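Cellobiose 2-epimerase (Caldibacillus thermoamylovorans, PDB 5ZHB) catalyses the reversible epimerisation at C2 of the reducing-end glucose of cellobiose, giving 4-O-beta-D-glucosyl-D-mannose. Local coordinates at residues His110-Ala115 with His186-Glu191; Tyr156-Asn161 with Asp180-Thr185; Lys92-Met97 with Lys138-Leu143. All coordinates share one frame; numbering follows the deposited sequence.

Contact 1 (His110-Ala115 with His186-Glu191); sequences HVYAQA and HLHVLE
Ala-115 and Val-189 mark the place where the two helices draw together, their CA atoms 5.1 Å apart. Ala-115, whose side chain is a single methyl, lets the backbones come this close: its CB lies 3.6 Å from His-188 O and also reaches the CA and CG2 of Val-189. One turn earlier Val-111 CG1 lies 4.0 Å from Val-189 CG2, the methyl that Ala-115 CB also touches. Because CG1 of Val-189 stands anti to the backbone N (chi1 172°), CG2 is the branch left to be shared, and compact valines fill this turn. The axes run 8.7 Å apart and nearly alongside, at 22°, as neighbouring inner helices do in the (alpha/alpha)6 barrel of the GlcNAc 2-epimerase family. This aliphatic side is buried, whereas on the aromatic side Tyr-112 is partly exposed, although its ring edge still touches the histidine closely. The Tyr-112 and His-188 side chains point the same way, side by side, with Tyr-112 CE1 3.5 Å from His-188 CD2 and the ring planes inclined at 55°. Phe-116 meets both rings. His-188 ND1 donates to Glu-191 OE1 in a bond modelled so short that its exact length is doubtful, while Glu-191 OE2 pairs with Arg-379 and Tyr-375. At the start of its helix, Tyr-112 N is capped by His-110 ND1, which it meets in the imidazole plane.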
loop_
_atom_site.group_PDB
_atom_site.type_symbol
_atom_site.label_atom_id
_atom_site.label_comp_id
_atom_site.label_asym_id
_atom_site.label_seq_id
_atom_site.Cartn_x
_atom_site.Cartn_y
_atom_site.Cartn_z
ATOM N N HIS A 110 3.884 -11.521 -10.123
ATOM C CA HIS A 110 3.148 -10.319 -10.470
ATOM C C HIS A 110 4.070 -9.128 -10.173
ATOM O O HIS A 110 4.718 -9.104 -9.122
ATOM C CB HIS A 110 1.828 -10.308 -9.693
ATOM C CG HIS A 110 0.845 -9.370 -10.303
ATOM N ND1 HIS A 110 1.108 -8.015 -10.420
ATOM C CD2 HIS A 110 -0.329 -9.589 -10.906
ATOM C CE1 HIS A 110 0.093 -7.421 -11.034
ATOM N NE2 HIS A 110 -0.805 -8.360 -11.341
ATOM N N VAL A 111 4.103 -8.151 -11.086
ATOM C CA VAL A 111 4.897 -6.935 -10.916
ATOM C C VAL A 111 4.522 -6.235 -9.604
ATOM O O VAL A 111 5.380 -5.730 -8.905
ATOM C CB VAL A 111 4.732 -6.019 -12.148
ATOM C CG1 VAL A 111 5.343 -4.641 -11.919
ATOM C CG2 VAL A 111 5.322 -6.622 -13.413
ATOM N N TYR A 112 3.236 -6.251 -9.237
ATOM C CA TYR A 112 2.742 -5.615 -8.021
ATOM C C TYR A 112 3.435 -6.217 -6.812
ATOM O O TYR A 112 3.855 -5.499 -5.906
ATOM C CB TYR A 112 1.231 -5.823 -7.951
ATOM C CG TYR A 112 0.475 -5.289 -6.746
ATOM C CD1 TYR A 112 0.718 -4.020 -6.229
ATOM C CD2 TYR A 112 -0.570 -6.017 -6.209
ATOM C CE1 TYR A 112 -0.022 -3.537 -5.167
ATOM C CE2 TYR A 112 -1.316 -5.545 -5.147
ATOM C CZ TYR A 112 -1.034 -4.300 -4.622
ATOM O OH TYR A 112 -1.791 -3.840 -3.581
ATOM N N ALA A 113 3.567 -7.547 -6.809
ATOM C CA ALA A 113 4.230 -8.200 -5.699
ATOM C C ALA A 113 5.723 -7.857 -5.677
ATOM O O ALA A 113 6.275 -7.659 -4.595
ATOM C CB ALA A 113 3.930 -9.694 -5.747
ATOM N N GLN A 114 6.376 -7.786 -6.844
ATOM C CA GLN A 114 7.801 -7.493 -6.905
ATOM C C GLN A 114 8.052 -6.082 -6.367
ATOM O O GLN A 114 9.005 -5.857 -5.631
ATOM C CB GLN A 114 8.407 -7.669 -8.298
ATOM C CG GLN A 114 8.015 -8.953 -9.025
ATOM C CD GLN A 114 8.054 -10.205 -8.170
ATOM O OE1 GLN A 114 9.047 -10.494 -7.499
ATOM N NE2 GLN A 114 6.972 -10.957 -8.173
ATOM N N ALA A 115 7.161 -5.151 -6.707
ATOM C CA ALA A 115 7.233 -3.783 -6.180
ATOM C C ALA A 115 7.197 -3.759 -4.652
ATOM O O ALA A 115 8.063 -3.143 -4.008
ATOM C CB ALA A 115 6.127 -2.925 -6.781
ATOM N N HIS A 186 1.203 0.743 -11.182
ATOM C CA HIS A 186 2.060 1.903 -11.349
ATOM C C HIS A 186 2.259 2.639 -10.024
ATOM O O HIS A 186 3.364 3.103 -9.724
ATOM C CB HIS A 186 1.492 2.767 -12.488
ATOM C CG HIS A 186 1.763 2.126 -13.819
ATOM N ND1 HIS A 186 0.963 1.129 -14.336
ATOM C CD2 HIS A 186 2.776 2.313 -14.717
ATOM C CE1 HIS A 186 1.478 0.726 -15.508
ATOM N NE2 HIS A 186 2.581 1.429 -15.766
ATOM N N LEU A 187 1.200 2.718 -9.204
ATOM C CA LEU A 187 1.313 3.451 -7.940
ATOM C C LEU A 187 2.356 2.787 -7.046
ATOM O O LEU A 187 3.225 3.463 -6.460
ATOM C CB LEU A 187 -0.062 3.539 -7.265
ATOM C CG LEU A 187 -0.120 4.241 -5.898
ATOM C CD1 LEU A 187 0.443 5.632 -5.983
ATOM C CD2 LEU A 187 -1.518 4.283 -5.340
ATOM N N HIS A 188 2.230 1.453 -6.892
ATOM C CA HIS A 188 3.098 0.714 -5.972
ATOM C C HIS A 188 4.508 0.554 -6.539
ATOM O O HIS A 188 5.458 0.465 -5.764
ATOM C CB HIS A 188 2.394 -0.532 -5.423
ATOM C CG HIS A 188 1.210 -0.113 -4.627
ATOM N ND1 HIS A 188 1.338 0.500 -3.393
ATOM C CD2 HIS A 188 -0.089 -0.059 -4.922
ATOM C CE1 HIS A 188 0.124 0.827 -2.961
ATOM N NE2 HIS A 188 -0.740 0.519 -3.864
ATOM N N VAL A 189 4.677 0.576 -7.866
ATOM C CA VAL A 189 6.021 0.668 -8.398
ATOM C C VAL A 189 6.627 2.010 -7.974
ATOM O O VAL A 189 7.756 2.059 -7.506
ATOM C CB VAL A 189 6.085 0.445 -9.917
ATOM C CG1 VAL A 189 7.477 0.744 -10.479
ATOM C CG2 VAL A 189 5.659 -0.975 -10.256
ATOM N N LEU A 190 5.880 3.107 -8.149
ATOM C CA LEU A 190 6.382 4.425 -7.741
ATOM C C LEU A 190 6.715 4.463 -6.247
ATOM O O LEU A 190 7.768 4.946 -5.840
ATOM C CB LEU A 190 5.343 5.468 -8.142
ATOM C CG LEU A 190 5.652 6.914 -7.743
ATOM C CD1 LEU A 190 6.937 7.439 -8.366
ATOM C CD2 LEU A 190 4.499 7.746 -8.202
ATOM N N GLU A 191 5.826 3.921 -5.417
ATOM C CA GLU A 191 6.021 3.879 -3.975
ATOM C C GLU A 191 7.332 3.153 -3.658
ATOM O O GLU A 191 8.125 3.616 -2.865
ATOM C CB GLU A 191 4.804 3.161 -3.391
ATOM C CG GLU A 191 4.887 2.783 -1.918
ATOM C CD GLU A 191 3.696 1.920 -1.530
ATOM O OE1 GLU A 191 3.492 0.877 -2.185
ATOM O OE2 GLU A 191 2.948 2.311 -0.635
#

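Contact 2 (Tyr156-Asn161 with Asp180-Thr185); sequences YKEEFN and DITMNT
Lys-157 and Glu-158 pass the point where strand 181-182 turns into helix 183-199, with CA atoms 6.8 Å apart at Lys-157 and Ile-181, and no backbone hydrogen bond crosses between the segments. Side chains and water bridge the gap. Glu-158, bent at chi2 (-69°), carries its carboxylate to two threonines, and OE2 accepts from Thr-182 OG1 and Thr-185 OG1, each at 2.8 Å. Both hydroxyls come from the syn side but from opposite faces, tilted out of the carboxylate plane by 35° and 29° respectively. Thr-182 is also the N-cap, its OG1 receiving Thr-185 N at 3.1 Å; threonine suits the place because its hydroxyl can donate to the carboxylate while its oxygen accepts the capping N-H. A water donates to Glu-158 OE2 and Tyr-156 O and accepts from Thr-182 N; a second water joins Glu-158 OE1 to Thr-182 OG1. Thr-185 pairs its hydroxyl with a methyl, CG2, which covers Lys-157 O, a buried carbonyl with no partner in the model. Asp-180 and Ile-181 face Phe-232 as a classic beta bulge. Three donors to OE2, two hydroxyls and a water, should fix the rotation of this buried carboxylate and so fasten the strand to the helix start.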
loop_
_atom_site.group_PDB
_atom_site.type_symbol
_atom_site.label_atom_id
_atom_site.label_comp_id
_atom_site.label_asym_id
_atom_site.label_seq_id
_atom_site.Cartn_x
_atom_site.Cartn_y
_atom_site.Cartn_z
ATOM N N TYR A 156 4.335 -0.419 -17.051
ATOM C CA TYR A 156 4.670 -1.641 -16.346
ATOM C C TYR A 156 3.586 -2.675 -16.623
ATOM O O TYR A 156 2.421 -2.368 -16.872
ATOM C CB TYR A 156 4.978 -1.284 -14.887
ATOM C CG TYR A 156 6.270 -0.501 -14.771
ATOM C CD1 TYR A 156 7.495 -1.152 -14.674
ATOM C CD2 TYR A 156 6.277 0.902 -14.835
ATOM C CE1 TYR A 156 8.673 -0.433 -14.613
ATOM C CE2 TYR A 156 7.458 1.619 -14.787
ATOM C CZ TYR A 156 8.660 0.953 -14.625
ATOM O OH TYR A 156 9.852 1.621 -14.630
ATOM N N LYS A 157 4.018 -3.933 -16.591
ATOM C CA LYS A 157 3.192 -5.071 -16.895
ATOM C C LYS A 157 2.590 -5.625 -15.598
ATOM O O LYS A 157 2.750 -5.034 -14.528
ATOM C CB LYS A 157 4.091 -6.051 -17.664
ATOM C CG LYS A 157 4.482 -5.635 -19.081
ATOM C CD LYS A 157 5.219 -6.763 -19.799
ATOM C CE LYS A 157 5.609 -6.423 -21.205
ATOM N NZ LYS A 157 6.110 -7.618 -21.902
ATOM N N GLU A 158 1.822 -6.714 -15.740
ATOM C CA GLU A 158 0.964 -7.233 -14.690
ATOM C C GLU A 158 1.451 -8.632 -14.288
ATOM O O GLU A 158 2.297 -8.757 -13.403
ATOM C CB GLU A 158 -0.496 -7.202 -15.138
ATOM C CG GLU A 158 -1.088 -5.794 -15.275
ATOM C CD GLU A 158 -1.254 -5.107 -13.926
ATOM O OE1 GLU A 158 -1.683 -5.812 -12.991
ATOM O OE2 GLU A 158 -0.984 -3.907 -13.812
ATOM N N GLU A 159 0.910 -9.675 -14.933
ATOM C CA GLU A 159 0.966 -11.034 -14.396
ATOM C C GLU A 159 1.771 -11.938 -15.339
ATOM O O GLU A 159 1.557 -11.921 -16.555
ATOM C CB GLU A 159 -0.438 -11.598 -14.191
ATOM C CG GLU A 159 -0.493 -13.054 -13.729
ATOM C CD GLU A 159 -1.919 -13.570 -13.603
ATOM O OE1 GLU A 159 -2.729 -12.796 -13.095
ATOM O OE2 GLU A 159 -2.227 -14.713 -14.006
ATOM N N PHE A 160 2.645 -12.756 -14.716
ATOM C CA PHE A 160 3.435 -13.791 -15.383
ATOM C C PHE A 160 3.257 -15.119 -14.650
ATOM O O PHE A 160 2.892 -15.147 -13.466
ATOM C CB PHE A 160 4.918 -13.387 -15.377
ATOM C CG PHE A 160 5.204 -12.046 -16.032
ATOM C CD1 PHE A 160 4.871 -10.852 -15.389
ATOM C CD2 PHE A 160 5.777 -11.970 -17.297
ATOM C CE1 PHE A 160 5.119 -9.632 -15.997
ATOM C CE2 PHE A 160 6.037 -10.743 -17.890
ATOM C CZ PHE A 160 5.692 -9.571 -17.231
ATOM N N ASN A 161 3.599 -16.237 -15.337
ATOM C CA ASN A 161 3.717 -17.513 -14.659
ATOM C C ASN A 161 5.028 -17.528 -13.897
ATOM O O ASN A 161 5.838 -16.589 -13.990
ATOM C CB ASN A 161 3.537 -18.704 -15.603
ATOM C CG ASN A 161 4.602 -18.796 -16.673
ATOM O OD1 ASN A 161 5.680 -18.190 -16.566
ATOM N ND2 ASN A 161 4.326 -19.614 -17.678
ATOM N N ASP A 180 -5.111 -3.985 -19.632
ATOM C CA ASP A 180 -3.712 -4.233 -19.961
ATOM C C ASP A 180 -2.774 -3.482 -19.021
ATOM O O ASP A 180 -1.600 -3.840 -18.850
ATOM C CB ASP A 180 -3.449 -3.798 -21.398
ATOM C CG ASP A 180 -4.386 -4.446 -22.414
ATOM O OD1 ASP A 180 -4.338 -5.691 -22.537
ATOM O OD2 ASP A 180 -5.204 -3.717 -23.023
ATOM N N ILE A 181 -3.249 -2.327 -18.537
ATOM C CA ILE A 181 -2.428 -1.428 -17.744
ATOM C C ILE A 181 -3.291 -1.036 -16.548
ATOM O O ILE A 181 -4.494 -0.853 -16.702
ATOM C CB ILE A 181 -1.959 -0.191 -18.542
ATOM C CG1 ILE A 181 -0.929 -0.533 -19.635
ATOM C CG2 ILE A 181 -1.411 0.876 -17.587
ATOM C CD1 ILE A 181 -0.614 0.614 -20.590
ATOM N N THR A 182 -2.685 -0.995 -15.350
ATOM C CA THR A 182 -3.400 -0.557 -14.154
ATOM C C THR A 182 -2.645 0.569 -13.446
ATOM O O THR A 182 -1.420 0.587 -13.312
ATOM C CB THR A 182 -3.739 -1.702 -13.186
ATOM O OG1 THR A 182 -2.586 -2.101 -12.433
ATOM C CG2 THR A 182 -4.406 -2.864 -13.898
ATOM N N MET A 183 -3.458 1.499 -12.928
ATOM C CA MET A 183 -3.033 2.552 -12.028
ATOM C C MET A 183 -2.428 1.918 -10.786
ATOM O O MET A 183 -1.360 2.344 -10.321
ATOM C CB MET A 183 -4.246 3.450 -11.709
ATOM C CG MET A 183 -4.032 4.513 -10.651
ATOM S SD MET A 183 -4.226 3.894 -8.960
ATOM C CE MET A 183 -5.988 3.611 -8.921
ATOM N N ASN A 184 -3.082 0.873 -10.287
ATOM C CA ASN A 184 -2.651 0.294 -9.012
ATOM C C ASN A 184 -1.198 -0.166 -9.082
ATOM O O ASN A 184 -0.414 0.113 -8.173
ATOM C CB ASN A 184 -3.585 -0.817 -8.557
ATOM C CG ASN A 184 -3.276 -1.254 -7.143
ATOM O OD1 ASN A 184 -3.454 -0.476 -6.203
ATOM N ND2 ASN A 184 -2.748 -2.464 -7.003
ATOM N N THR A 185 -0.833 -0.923 -10.141
ATOM C CA THR A 185 0.534 -1.432 -10.259
ATOM C C THR A 185 1.533 -0.283 -10.372
ATOM O O THR A 185 2.549 -0.287 -9.700
ATOM C CB THR A 185 0.650 -2.388 -11.451
ATOM O OG1 THR A 185 -0.166 -3.516 -11.159
ATOM C CG2 THR A 185 2.076 -2.867 -11.663
HETATM O O HOH W 1 0.060 -2.156 -15.408
HETATM O O HOH W 2 -3.458 -4.832 -10.830
#

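Contact 3 (Lys92-Met97 with Lys138-Leu143); sequences KGLYWM and KQLYKL
Gly-93 lies against Leu-140, their CA atoms 6.2 Å apart, where an irregular, extended loop runs past the flank of a regular helix without any hydrogen bond between the two. The helix, 131-145, belongs to the outer layer of the (alpha/alpha)6 barrel, and the loop follows another outer helix, 69-86, so the contact joins the loop after one outer helix to the flank of the next. Beyond Leu-94 the loop moves away from the helix; there Trp-96 and Met-97 both face Asp-106 in a classic beta bulge. Glycine suits the point of approach for two reasons: its positive phi (87°) is a conformation that glycine adopts readily, and its bare CA lets leucine methyls come up to the backbone itself. Leu-140 CD2 touches Gly-93 CA at 3.8 Å, while the other branch, CD1, reaches Leu-94 CG at 4.3 Å. Three residues on, and so on the same side of the helix, Leu-143 brings CD1 to within 4.0 Å of Gly-93 N and 4.2 Å of Lys-92 CB. Branched leucine tips are apt here, since each can press on more than one loop residue. On its inner side Leu-140 also packs against Val-118 and Leu-121 of helix 111-128, while Leu-94 rests on Cys-53 of helix 49-66. The outer margin is polar. Lys-92 first directs CB at the helix, then bends at chi2 (-50°), leading its amine away to the carbonyl oxygen of His-89; Gln-139 gives its NE2 to Asp-135 OD2. Between these two long polar side chains, suited to an exposed margin, a water accepts from Lys-92 NZ at 3.1 Å and donates to Gln-139 OE1 at 2.9 Å.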
loop_
_atom_site.group_PDB
_atom_site.type_symbol
_atom_site.label_atom_id
_atom_site.label_comp_id
_atom_site.label_asym_id
_atom_site.label_seq_id
_atom_site.Cartn_x
_atom_site.Cartn_y
_atom_site.Cartn_z
ATOM N N LYS A 92 13.527 -16.855 -9.627
ATOM C CA LYS A 92 13.679 -15.486 -9.118
ATOM C C LYS A 92 12.325 -14.765 -8.955
ATOM O O LYS A 92 11.336 -15.048 -9.633
ATOM C CB LYS A 92 14.632 -14.636 -9.970
ATOM C CG LYS A 92 15.996 -15.276 -10.297
ATOM C CD LYS A 92 16.735 -15.836 -9.086
ATOM C CE LYS A 92 18.020 -16.557 -9.444
ATOM N NZ LYS A 92 18.537 -17.212 -8.237
ATOM N N GLY A 93 12.317 -13.804 -8.030
ATOM C CA GLY A 93 11.158 -12.970 -7.738
ATOM C C GLY A 93 10.263 -13.636 -6.699
ATOM O O GLY A 93 10.506 -14.775 -6.307
ATOM N N LEU A 94 9.237 -12.897 -6.246
ATOM C CA LEU A 94 8.410 -13.307 -5.122
ATOM C C LEU A 94 7.192 -14.039 -5.640
ATOM O O LEU A 94 6.543 -13.560 -6.554
ATOM C CB LEU A 94 7.961 -12.106 -4.292
ATOM C CG LEU A 94 9.046 -11.144 -3.809
ATOM C CD1 LEU A 94 8.404 -10.042 -2.970
ATOM C CD2 LEU A 94 10.115 -11.867 -3.012
ATOM N N TYR A 95 6.926 -15.218 -5.060
ATOM C CA TYR A 95 5.674 -15.927 -5.243
ATOM C C TYR A 95 4.486 -15.076 -4.800
ATOM O O TYR A 95 4.595 -14.304 -3.853
ATOM C CB TYR A 95 5.771 -17.200 -4.388
ATOM C CG TYR A 95 6.724 -18.253 -4.926
ATOM C CD1 TYR A 95 6.727 -18.617 -6.273
ATOM C CD2 TYR A 95 7.611 -18.904 -4.075
ATOM C CE1 TYR A 95 7.578 -19.610 -6.753
ATOM C CE2 TYR A 95 8.462 -19.894 -4.538
ATOM C CZ TYR A 95 8.421 -20.274 -5.867
ATOM O OH TYR A 95 9.303 -21.211 -6.317
ATOM N N TRP A 96 3.326 -15.327 -5.411
ATOM C CA TRP A 96 2.082 -14.695 -5.005
ATOM C C TRP A 96 1.555 -15.230 -3.670
ATOM O O TRP A 96 1.078 -14.458 -2.819
ATOM C CB TRP A 96 1.050 -14.905 -6.107
ATOM C CG TRP A 96 -0.216 -14.108 -5.967
ATOM C CD1 TRP A 96 -1.471 -14.578 -5.712
ATOM C CD2 TRP A 96 -0.351 -12.679 -6.168
ATOM N NE1 TRP A 96 -2.369 -13.542 -5.733
ATOM C CE2 TRP A 96 -1.713 -12.370 -6.011
ATOM C CE3 TRP A 96 0.547 -11.643 -6.442
ATOM C CZ2 TRP A 96 -2.201 -11.072 -6.139
ATOM C CZ3 TRP A 96 0.067 -10.355 -6.537
ATOM C CH2 TRP A 96 -1.294 -10.077 -6.412
ATOM N N MET A 97 1.616 -16.556 -3.501
ATOM C CA MET A 97 1.235 -17.196 -2.250
ATOM C C MET A 97 2.172 -18.370 -1.969
ATOM O O MET A 97 2.680 -19.016 -2.890
ATOM C CB MET A 97 -0.188 -17.774 -2.285
ATOM C CG MET A 97 -1.338 -16.770 -2.378
ATOM S SD MET A 97 -1.762 -15.908 -0.843
ATOM C CE MET A 97 -1.966 -17.261 0.324
ATOM N N LYS A 138 17.559 -4.736 -5.357
ATOM C CA LYS A 138 18.076 -4.455 -6.685
ATOM C C LYS A 138 17.726 -5.563 -7.671
ATOM O O LYS A 138 17.411 -5.252 -8.810
ATOM C CB LYS A 138 19.581 -4.170 -6.651
ATOM C CG LYS A 138 19.961 -2.935 -5.841
ATOM C CD LYS A 138 21.412 -2.510 -6.016
ATOM C CE LYS A 138 21.895 -1.552 -4.979
ATOM N NZ LYS A 138 23.322 -1.283 -5.154
ATOM N N GLN A 139 17.791 -6.843 -7.274
ATOM C CA GLN A 139 17.362 -7.904 -8.182
ATOM C C GLN A 139 15.900 -7.725 -8.623
ATOM O O GLN A 139 15.564 -7.931 -9.785
ATOM C CB GLN A 139 17.470 -9.317 -7.611
ATOM C CG GLN A 139 18.900 -9.796 -7.393
ATOM C CD GLN A 139 18.944 -11.208 -6.848
ATOM O OE1 GLN A 139 18.263 -12.104 -7.368
ATOM N NE2 GLN A 139 19.712 -11.396 -5.779
ATOM N N LEU A 140 15.002 -7.423 -7.680
ATOM C CA LEU A 140 13.595 -7.264 -8.019
ATOM C C LEU A 140 13.408 -6.052 -8.930
ATOM O O LEU A 140 12.647 -6.136 -9.873
ATOM C CB LEU A 140 12.759 -7.148 -6.743
ATOM C CG LEU A 140 12.844 -8.337 -5.784
ATOM C CD1 LEU A 140 12.028 -8.136 -4.510
ATOM C CD2 LEU A 140 12.389 -9.585 -6.513
ATOM N N TYR A 141 14.089 -4.938 -8.625
ATOM C CA TYR A 141 14.098 -3.746 -9.474
ATOM C C TYR A 141 14.469 -4.138 -10.908
ATOM O O TYR A 141 13.814 -3.748 -11.871
ATOM C CB TYR A 141 15.039 -2.705 -8.843
ATOM C CG TYR A 141 15.422 -1.524 -9.728
ATOM C CD1 TYR A 141 14.460 -0.626 -10.184
ATOM C CD2 TYR A 141 16.739 -1.320 -10.143
ATOM C CE1 TYR A 141 14.791 0.423 -11.024
ATOM C CE2 TYR A 141 17.089 -0.260 -10.971
ATOM C CZ TYR A 141 16.114 0.626 -11.394
ATOM O OH TYR A 141 16.420 1.660 -12.229
ATOM N N LYS A 142 15.499 -4.974 -11.045
ATOM C CA LYS A 142 15.990 -5.375 -12.354
ATOM C C LYS A 142 14.904 -6.140 -13.115
ATOM O O LYS A 142 14.664 -5.910 -14.303
ATOM C CB LYS A 142 17.308 -6.111 -12.078
ATOM C CG LYS A 142 18.333 -6.092 -13.209
ATOM C CD LYS A 142 18.363 -7.326 -14.101
ATOM C CE LYS A 142 18.810 -7.027 -15.511
ATOM N NZ LYS A 142 19.994 -6.157 -15.594
ATOM N N LEU A 143 14.211 -7.047 -12.411
ATOM C CA LEU A 143 13.126 -7.790 -13.013
ATOM C C LEU A 143 12.047 -6.842 -13.519
ATOM O O LEU A 143 11.551 -7.011 -14.617
ATOM C CB LEU A 143 12.576 -8.800 -12.001
ATOM C CG LEU A 143 13.481 -10.007 -11.738
ATOM C CD1 LEU A 143 13.025 -10.824 -10.555
ATOM C CD2 LEU A 143 13.529 -10.865 -12.996
HETATM O O HOH W 3 19.268 -14.692 -6.659
#

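In the fold
Contact 1 stands between the other two and touches both. Its centre is about 9 Å from that of contact 2, and the two are joined where Val-111 N meets Glu-158 O at 3.0 Å. Contact 3 is centred about 11 Å from contact 1 and tied to it by Gln-114 OE1, 2.7 Å from Leu-94 N. Contacts 2 and 3 do not touch. Contact 1 joins two inner helices about 9 Å from the centre of the chain, contact 2 sits at the strand end of one of them, 183-199, and contact 3 reaches the outer layer at about 17 Å. As in related epimerases, the substrate pocket probably lies within the inner ring, nearest to contact 1.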